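Local coordinates for FERM, ARHGEF and pleckstrin domain-containing protein 2 (Mus musculus, PDB 6D2K) that activates RAC1 as a guanine nucleotide exchange factor and takes part in semaphorin responses and actin remodelling, represented here by its FERM domain, at residues A[105-108]-A[109-113]. Sequence-based numbering, arbitrary orientation.
Sequences ALQL and KRDLL
Gln107 and Asp111 sit one turn apart on helix 98-113 and are joined through the backbone: Asp111 N donates to Gln107 O at 2.9 Å, with an N-H...O angle of 156°. Three more bonds of the same i to i+4 pattern flank it, Lys109 N to Ala105 O (2.9 Å), Arg110 N to Leu106 O (3.0 Å) and Leu112 N to Leu108 O (2.9 Å). The Asp111 carboxylate leans back along the helix, its CG placed beside its own backbone N (chi1 -70°), and CG comes within 3.4 Å of Gln107 O. Near it lies the Gln107 amide, its plane turned 46° from the carboxylate; the orientation of this amide is doubtful.

Further out, Arg196 forms a salt bridge with Asp111 OD1, and the Arg110 guanidinium donates through NH1 to Leu83 O on strand 79-85. Arg110 thus reaches the ubiquitin-like lobe from the central FERM lobe. Around the helix, Leu108 packs on Leu184 and Ala187 of helix 176-187, while Leu112 meets Ile128 of helix 121-136. The buried Asp111 carboxylate therefore has a cationic partner in Arg196, which probably favours its ionised form.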
loop_
_atom_site.group_PDB
_atom_site.type_symbol
_atom_site.label_atom_id
_atom_site.label_comp_id
_atom_site.label_asym_id
_atom_site.label_seq_id
_atom_site.Cartn_x
_atom_site.Cartn_y
_atom_site.Cartn_z
ATOM N N ALA A 105 -4.348 -9.942 -2.314
ATOM C CA ALA A 105 -3.442 -10.611 -3.244
ATOM C C ALA A 105 -3.155 -9.727 -4.461
ATOM O O ALA A 105 -2.008 -9.686 -4.941
ATOM C CB ALA A 105 -4.011 -11.970 -3.684
ATOM N N LEU A 106 -4.177 -9.020 -4.945
ATOM C CA LEU A 106 -4.003 -8.103 -6.080
ATOM C C LEU A 106 -3.106 -6.929 -5.691
ATOM O O LEU A 106 -2.311 -6.447 -6.499
ATOM C CB LEU A 106 -5.355 -7.563 -6.577
ATOM C CG LEU A 106 -6.265 -8.577 -7.299
ATOM C CD1 LEU A 106 -7.527 -7.883 -7.819
ATOM C CD2 LEU A 106 -5.498 -9.227 -8.440
ATOM N N GLN A 107 -3.223 -6.471 -4.448
ATOM C CA GLN A 107 -2.385 -5.366 -3.988
ATOM C C GLN A 107 -0.928 -5.809 -3.943
ATOM O O GLN A 107 -0.022 -5.081 -4.364
ATOM C CB GLN A 107 -2.840 -4.904 -2.600
ATOM C CG GLN A 107 -1.894 -3.903 -1.916
ATOM C CD GLN A 107 -1.904 -2.547 -2.571
ATOM O OE1 GLN A 107 -0.867 -2.036 -2.996
ATOM N NE2 GLN A 107 -3.060 -1.953 -2.648
ATOM N N LEU A 108 -0.697 -7.008 -3.423
ATOM C CA LEU A 108 0.659 -7.532 -3.336
ATOM C C LEU A 108 1.241 -7.774 -4.721
ATOM O O LEU A 108 2.435 -7.540 -4.938
ATOM C CB LEU A 108 0.684 -8.801 -2.478
ATOM C CG LEU A 108 0.363 -8.477 -1.015
ATOM C CD1 LEU A 108 -0.005 -9.778 -0.314
ATOM C CD2 LEU A 108 1.521 -7.749 -0.302
ATOM N N LYS A 109 0.398 -8.226 -5.655
ATOM C CA LYS A 109 0.786 -8.348 -7.048
ATOM C C LYS A 109 1.265 -6.994 -7.570
ATOM O O LYS A 109 2.309 -6.922 -8.207
ATOM C CB LYS A 109 -0.375 -8.901 -7.889
ATOM C CG LYS A 109 -0.114 -8.884 -9.395
ATOM C CD LYS A 109 -1.307 -9.425 -10.163
ATOM C CE LYS A 109 -1.130 -9.165 -11.652
ATOM N NZ LYS A 109 -2.317 -9.548 -12.455
ATOM N N ARG A 110 0.504 -5.940 -7.290
ATOM C CA ARG A 110 0.898 -4.601 -7.734
ATOM C C ARG A 110 2.213 -4.165 -7.087
ATOM O O ARG A 110 3.082 -3.596 -7.766
ATOM C CB ARG A 110 -0.198 -3.571 -7.446
ATOM C CG ARG A 110 0.266 -2.130 -7.664
ATOM C CD ARG A 110 -0.586 -1.114 -6.892
ATOM N NE ARG A 110 -1.892 -0.983 -7.490
ATOM C CZ ARG A 110 -2.951 -0.433 -6.909
ATOM N NH1 ARG A 110 -2.877 0.042 -5.676
ATOM N NH2 ARG A 110 -4.094 -0.388 -7.574
ATOM N N ASP A 111 2.372 -4.422 -5.786
ATOM C CA ASP A 111 3.586 -4.010 -5.086
ATOM C C ASP A 111 4.807 -4.744 -5.612
ATOM O O ASP A 111 5.902 -4.201 -5.638
ATOM C CB ASP A 111 3.446 -4.215 -3.566
ATOM C CG ASP A 111 2.460 -3.249 -2.934
ATOM O OD1 ASP A 111 2.044 -3.498 -1.783
ATOM O OD2 ASP A 111 2.102 -2.237 -3.579
ATOM N N LEU A 112 4.619 -5.983 -6.046
ATOM C CA LEU A 112 5.717 -6.734 -6.659
ATOM C C LEU A 112 6.088 -6.106 -8.013
ATOM O O LEU A 112 7.264 -5.848 -8.287
ATOM C CB LEU A 112 5.328 -8.213 -6.800
ATOM C CG LEU A 112 6.384 -9.172 -7.352
ATOM C CD1 LEU A 112 7.553 -9.295 -6.407
ATOM C CD2 LEU A 112 5.763 -10.546 -7.601
ATOM N N LEU A 113 5.080 -5.825 -8.833
ATOM C CA LEU A 113 5.287 -5.245 -10.160
ATOM C C LEU A 113 5.960 -3.879 -10.078
ATOM O O LEU A 113 6.851 -3.553 -10.874
ATOM C CB LEU A 113 3.946 -5.117 -10.888
ATOM C CG LEU A 113 3.959 -4.390 -12.238
ATOM C CD1 LEU A 113 4.842 -5.124 -13.242
ATOM C CD2 LEU A 113 2.548 -4.238 -12.775
#